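Local coordinates for aminopeptidase-like protein (PDB 5JM6) that probably acts as a zinc-dependent metalloaminopeptidase of the M18 family and forms a dodecamer linked to the Cvt pathway of selective autophagy, at residues A[111-116]-A[330-335]; A[129-134]-A[385-390]. All coordinates share one frame; numbering follows the deposited sequence.

Contact 1: residues A[111-116]-A[330-335]; sequences SIIAFT and IKLVAL
Leu332 meets both Ile113 and Phe115 because its CG stands opposite the backbone N (chi1 -175°), which sets the branched end against Ile113 CG2. Its CG comes to 3.9 Å from Ile113 CG2, the two side chains crossing at a slant, and its CD1 also touches Phe115 CB. Phe115 places CG between the backbone N and the carbonyl carbon (chi1 62°); the ring therefore leads away from the partner strand, and the touching is left mainly to the root of the side chain, with Phe115 CB 3.8 Å from Leu332 CB. Ile330 CG2 approaches the same CB and the ring, obliquely to it. Further along this face Ile113 CG1 rests 3.9 Å from Ala334 CB, and helix 353-368 packs over Ile113, Phe115 and Leu332. The backbones form an antiparallel pair of strands, at 165° with axes 4.6 Å apart, inside the mixed central sheet of the peptidase, which has helices against both faces. Ile112 with Leu335, Ala114 with Val333 and Thr116 with Lys331 are the hydrogen-bonded pairs, each joined by two bonds. In the middle pair Ala114 N donates to Val333 O at 2.9 Å and Val333 N to Ala114 O at 2.8 Å, the second nearly straight. These three pairs share the other face, where helices 68-81 and 305-320 supply neighbours. Ile112 and Leu335 run side by side there, Ile112 CG2 being 4.0 Å from Leu335 CB. Thr116 OG1 sits 3.7 Å from Lys331 CB, touching the base of an extended lysine whose NZ is gripped beyond the contact by Lys322 O and by salt bridges to Asp327 and Asp508. At the other end of the pairing, Ser111 OG binds Gln347 O.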
loop_
_atom_site.group_PDB
_atom_site.type_symbol
_atom_site.label_atom_id
_atom_site.label_comp_id
_atom_site.label_asym_id
_atom_site.label_seq_id
_atom_site.Cartn_x
_atom_site.Cartn_y
_atom_site.Cartn_z
ATOM N N SER A 111 -38.734 -33.261 -11.233
ATOM C CA SER A 111 -39.688 -32.162 -11.390
ATOM C C SER A 111 -41.099 -32.713 -11.441
ATOM O O SER A 111 -41.346 -33.731 -12.083
ATOM C CB SER A 111 -39.404 -31.345 -12.653
ATOM O OG SER A 111 -38.544 -30.255 -12.378
ATOM N N ILE A 112 -42.027 -32.046 -10.766
ATOM C CA ILE A 112 -43.392 -32.542 -10.722
ATOM C C ILE A 112 -44.418 -31.412 -10.705
ATOM O O ILE A 112 -44.233 -30.386 -10.048
ATOM C CB ILE A 112 -43.599 -33.472 -9.501
ATOM C CG1 ILE A 112 -45.005 -34.073 -9.507
ATOM C CG2 ILE A 112 -43.310 -32.741 -8.195
ATOM C CD1 ILE A 112 -45.220 -35.105 -8.432
ATOM N N ILE A 113 -45.494 -31.613 -11.459
ATOM C CA ILE A 113 -46.612 -30.682 -11.513
ATOM C C ILE A 113 -47.897 -31.428 -11.188
ATOM O O ILE A 113 -48.265 -32.363 -11.893
ATOM C CB ILE A 113 -46.739 -30.025 -12.900
ATOM C CG1 ILE A 113 -45.510 -29.166 -13.202
ATOM C CG2 ILE A 113 -48.014 -29.198 -12.990
ATOM C CD1 ILE A 113 -45.447 -28.688 -14.632
ATOM N N ALA A 114 -48.571 -31.018 -10.118
ATOM C CA ALA A 114 -49.826 -31.643 -9.715
ATOM C C ALA A 114 -50.958 -30.627 -9.750
ATOM O O ALA A 114 -50.763 -29.462 -9.399
ATOM C CB ALA A 114 -49.698 -32.251 -8.329
ATOM N N PHE A 115 -52.139 -31.061 -10.175
ATOM C CA PHE A 115 -53.271 -30.149 -10.273
ATOM C C PHE A 115 -54.619 -30.845 -10.127
ATOM O O PHE A 115 -54.747 -32.044 -10.383
ATOM C CB PHE A 115 -53.223 -29.384 -11.603
ATOM C CG PHE A 115 -53.316 -30.262 -12.821
ATOM C CD1 PHE A 115 -52.192 -30.902 -13.320
ATOM C CD2 PHE A 115 -54.524 -30.434 -13.478
ATOM C CE1 PHE A 115 -52.274 -31.707 -14.443
ATOM C CE2 PHE A 115 -54.613 -31.237 -14.603
ATOM C CZ PHE A 115 -53.487 -31.875 -15.084
ATOM N N THR A 116 -55.616 -30.079 -9.695
ATOM C CA THR A 116 -56.997 -30.541 -9.657
ATOM C C THR A 116 -57.860 -29.650 -10.537
ATOM O O THR A 116 -57.703 -28.429 -10.548
ATOM C CB THR A 116 -57.580 -30.540 -8.232
ATOM O OG1 THR A 116 -57.842 -29.192 -7.821
ATOM C CG2 THR A 116 -56.617 -31.192 -7.258
ATOM N N ILE A 330 -58.646 -24.197 -12.130
ATOM C CA ILE A 330 -57.726 -25.305 -11.936
ATOM C C ILE A 330 -56.760 -24.903 -10.833
ATOM O O ILE A 330 -56.240 -23.788 -10.833
ATOM C CB ILE A 330 -56.955 -25.654 -13.231
ATOM C CG1 ILE A 330 -57.887 -26.310 -14.252
ATOM C CG2 ILE A 330 -55.774 -26.566 -12.930
ATOM C CD1 ILE A 330 -57.232 -26.585 -15.591
ATOM N N LYS A 331 -56.547 -25.798 -9.874
ATOM C CA LYS A 331 -55.614 -25.544 -8.786
ATOM C C LYS A 331 -54.357 -26.369 -8.999
ATOM O O LYS A 331 -54.420 -27.592 -9.059
ATOM C CB LYS A 331 -56.254 -25.868 -7.439
ATOM C CG LYS A 331 -57.437 -24.984 -7.110
ATOM C CD LYS A 331 -58.211 -25.523 -5.928
ATOM C CE LYS A 331 -59.511 -24.764 -5.747
ATOM N NZ LYS A 331 -60.154 -25.089 -4.448
ATOM N N LEU A 332 -53.219 -25.692 -9.103
ATOM C CA LEU A 332 -51.997 -26.320 -9.588
ATOM C C LEU A 332 -50.782 -25.970 -8.734
ATOM O O LEU A 332 -50.635 -24.836 -8.278
ATOM C CB LEU A 332 -51.756 -25.906 -11.047
ATOM C CG LEU A 332 -50.603 -26.484 -11.875
ATOM C CD1 LEU A 332 -50.977 -26.480 -13.352
ATOM C CD2 LEU A 332 -49.302 -25.716 -11.659
ATOM N N VAL A 333 -49.912 -26.952 -8.526
ATOM C CA VAL A 333 -48.627 -26.723 -7.879
ATOM C C VAL A 333 -47.512 -27.271 -8.765
ATOM O O VAL A 333 -47.583 -28.409 -9.233
ATOM C CB VAL A 333 -48.551 -27.378 -6.486
ATOM C CG1 VAL A 333 -47.199 -27.103 -5.843
ATOM C CG2 VAL A 333 -49.676 -26.875 -5.594
ATOM N N ALA A 334 -46.495 -26.450 -9.002
ATOM C CA ALA A 334 -45.362 -26.844 -9.829
ATOM C C ALA A 334 -44.070 -26.789 -9.023
ATOM O O ALA A 334 -43.654 -25.721 -8.577
ATOM C CB ALA A 334 -45.263 -25.950 -11.056
ATOM N N LEU A 335 -43.444 -27.945 -8.833
ATOM C CA LEU A 335 -42.177 -28.014 -8.118
ATOM C C LEU A 335 -41.050 -28.322 -9.095
ATOM O O LEU A 335 -41.054 -29.360 -9.756
ATOM C CB LEU A 335 -42.236 -29.067 -7.009
ATOM C CG LEU A 335 -43.358 -28.879 -5.983
ATOM C CD1 LEU A 335 -43.266 -29.913 -4.873
ATOM C CD2 LEU A 335 -43.336 -27.469 -5.415
#

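Contact 2: residues A[129-134]-A[385-390]. With ZN (zinc ion), chain H.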
loop_
_atom_site.group_PDB
_atom_site.type_symbol
_atom_site.label_atom_id
_atom_site.label_comp_id
_atom_site.label_asym_id
_atom_site.label_seq_id
_atom_site.Cartn_x
_atom_site.Cartn_y
_atom_site.Cartn_z
ATOM N N MET A 129 -52.103 -21.034 -9.456
ATOM C CA MET A 129 -50.898 -21.853 -9.472
ATOM C C MET A 129 -49.809 -21.370 -8.518
ATOM O O MET A 129 -49.623 -20.170 -8.313
ATOM C CB MET A 129 -50.338 -21.939 -10.900
ATOM C CG MET A 129 -50.259 -20.612 -11.645
ATOM S SD MET A 129 -49.606 -20.806 -13.318
ATOM C CE MET A 129 -50.938 -20.125 -14.304
ATOM N N ILE A 130 -49.106 -22.334 -7.934
ATOM C CA ILE A 130 -47.960 -22.073 -7.073
ATOM C C ILE A 130 -46.725 -22.760 -7.642
ATOM O O ILE A 130 -46.777 -23.932 -8.016
ATOM C CB ILE A 130 -48.193 -22.576 -5.634
ATOM C CG1 ILE A 130 -49.515 -22.042 -5.081
ATOM C CG2 ILE A 130 -47.023 -22.190 -4.735
ATOM C CD1 ILE A 130 -49.923 -22.679 -3.769
ATOM N N ALA A 131 -45.618 -22.027 -7.707
ATOM C CA ALA A 131 -44.361 -22.583 -8.187
ATOM C C ALA A 131 -43.282 -22.482 -7.114
ATOM O O ALA A 131 -43.222 -21.503 -6.372
ATOM C CB ALA A 131 -43.917 -21.878 -9.453
ATOM N N GLY A 132 -42.438 -23.505 -7.035
ATOM C CA GLY A 132 -41.331 -23.526 -6.098
ATOM C C GLY A 132 -40.239 -24.436 -6.621
ATOM O O GLY A 132 -40.420 -25.091 -7.648
ATOM N N HIS A 133 -39.100 -24.479 -5.933
ATOM C CA HIS A 133 -38.027 -25.384 -6.331
ATOM C C HIS A 133 -37.685 -26.363 -5.212
ATOM O O HIS A 133 -37.721 -26.013 -4.041
ATOM C CB HIS A 133 -36.781 -24.604 -6.767
ATOM C CG HIS A 133 -36.074 -23.885 -5.659
ATOM N ND1 HIS A 133 -34.998 -24.427 -4.989
ATOM C CD2 HIS A 133 -36.254 -22.648 -5.139
ATOM C CE1 HIS A 133 -34.564 -23.567 -4.086
ATOM N NE2 HIS A 133 -35.308 -22.478 -4.156
ATOM N N ILE A 134 -37.467 -27.622 -5.572
ATOM C CA ILE A 134 -37.084 -28.636 -4.592
ATOM C C ILE A 134 -35.610 -29.064 -4.605
ATOM O O ILE A 134 -35.240 -30.009 -3.907
ATOM C CB ILE A 134 -37.974 -29.876 -4.719
ATOM C CG1 ILE A 134 -38.060 -30.341 -6.167
ATOM C CG2 ILE A 134 -39.367 -29.563 -4.198
ATOM C CD1 ILE A 134 -38.781 -31.656 -6.313
ATOM N N SER A 385 -55.726 -16.016 -14.608
ATOM C CA SER A 385 -54.894 -16.771 -13.684
ATOM C C SER A 385 -54.108 -15.888 -12.723
ATOM O O SER A 385 -54.106 -14.661 -12.836
ATOM C CB SER A 385 -53.927 -17.659 -14.470
ATOM O OG SER A 385 -54.633 -18.619 -15.236
ATOM N N PHE A 386 -53.447 -16.536 -11.770
ATOM C CA PHE A 386 -52.523 -15.875 -10.865
ATOM C C PHE A 386 -51.458 -16.878 -10.439
ATOM O O PHE A 386 -51.775 -18.027 -10.129
ATOM C CB PHE A 386 -53.264 -15.309 -9.652
ATOM C CG PHE A 386 -52.435 -14.380 -8.815
ATOM C CD1 PHE A 386 -51.572 -14.876 -7.853
ATOM C CD2 PHE A 386 -52.523 -13.010 -8.986
ATOM C CE1 PHE A 386 -50.811 -14.027 -7.080
ATOM C CE2 PHE A 386 -51.763 -12.153 -8.214
ATOM C CZ PHE A 386 -50.906 -12.663 -7.259
ATOM N N LEU A 387 -50.208 -16.435 -10.388
ATOM C CA LEU A 387 -49.101 -17.316 -10.038
ATOM C C LEU A 387 -48.397 -16.849 -8.776
ATOM O O LEU A 387 -47.814 -15.768 -8.747
ATOM C CB LEU A 387 -48.082 -17.397 -11.176
ATOM C CG LEU A 387 -46.776 -18.089 -10.764
ATOM C CD1 LEU A 387 -46.933 -19.605 -10.760
ATOM C CD2 LEU A 387 -45.590 -17.653 -11.622
ATOM N N VAL A 388 -48.444 -17.669 -7.734
ATOM C CA VAL A 388 -47.647 -17.390 -6.554
ATOM C C VAL A 388 -46.334 -18.152 -6.676
ATOM O O VAL A 388 -46.299 -19.378 -6.576
ATOM C CB VAL A 388 -48.381 -17.780 -5.256
ATOM C CG1 VAL A 388 -47.462 -17.623 -4.058
ATOM C CG2 VAL A 388 -49.634 -16.933 -5.083
ATOM N N SER A 389 -45.256 -17.406 -6.898
ATOM C CA SER A 389 -43.921 -17.978 -7.000
ATOM C C SER A 389 -43.274 -17.910 -5.630
ATOM O O SER A 389 -42.971 -16.825 -5.134
ATOM C CB SER A 389 -43.084 -17.227 -8.038
ATOM O OG SER A 389 -41.714 -17.579 -7.950
ATOM N N SER A 390 -43.064 -19.066 -5.012
ATOM C CA SER A 390 -42.687 -19.075 -3.608
ATOM C C SER A 390 -41.288 -19.627 -3.349
ATOM O O SER A 390 -41.027 -20.815 -3.534
ATOM C CB SER A 390 -43.721 -19.859 -2.795
ATOM O OG SER A 390 -43.672 -21.245 -3.073
HETATM ZN ZN ZN H . -34.780 -20.718 -3.077
#
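Phe386 receives the amide of Met129 on its carbonyl oxygen, while its side chain leaves the backbone on the side away from strand 129-133; Val388 CG2 lies at the ring edge, in plane, and Trp510 meets the ring with planes at about 40°. The second flat group, the His133 imidazole, binds zinc through NE2 at 2.1 Å. The strands run parallel, at 23°, and their amides bond in the alternating pattern of a parallel pair: Met129 N to Phe386 O, Val388 N to Met129 O, Ala131 N to Val388 O and Ser390 N to Ala131 O, the last at 2.8 Å. Ala131 O also takes a weak bond from Ser390 OG. Met129 crosses Leu387 at about a right angle, with CG 3.6 Å from Leu387 CD1, and its bend at chi3 (122°) carries CE to Ser385 CB. Leu387 CD1 also touches Ala131 CB, at 4.0 Å. An alanine in place of Met129 would probably leave Leu387 CD1 and Ser385 CB without their thioether neighbour and open a gap between them. The His133 ring is gripped at both nitrogens, ND1 by Asp135 and NE2 by zinc, which fixes its rotation; His133, ending strand 127-133, and Asp391, just past the paired segment on strand 386-394, bind the same zinc with Asp306, consistent with an aminopeptidase metal centre.

How the contacts relate
Contacts 1 and 2 lie in the same mixed sheet with centres 9 Å apart, and the order across it is 111-117, 330-336, 127-133, 386-394. Along the chain the segments alternate: 111-116, 129-134, 330-335, 385-390. In the sheet, strand 330-336 is inserted between 111-117 and 127-133, which follow each other in sequence. The join is direct, since Ile130 N and O probably bond to Leu332 O (3.0 Å) and Ala334 N (2.7 Å). Helix 305-320 spans both contacts, its Ala314 touching Val333 and Ile130. The sheet thus continues from the antiparallel pair of contact 1 into the parallel strands that carry His133 and Asp391 to the zinc.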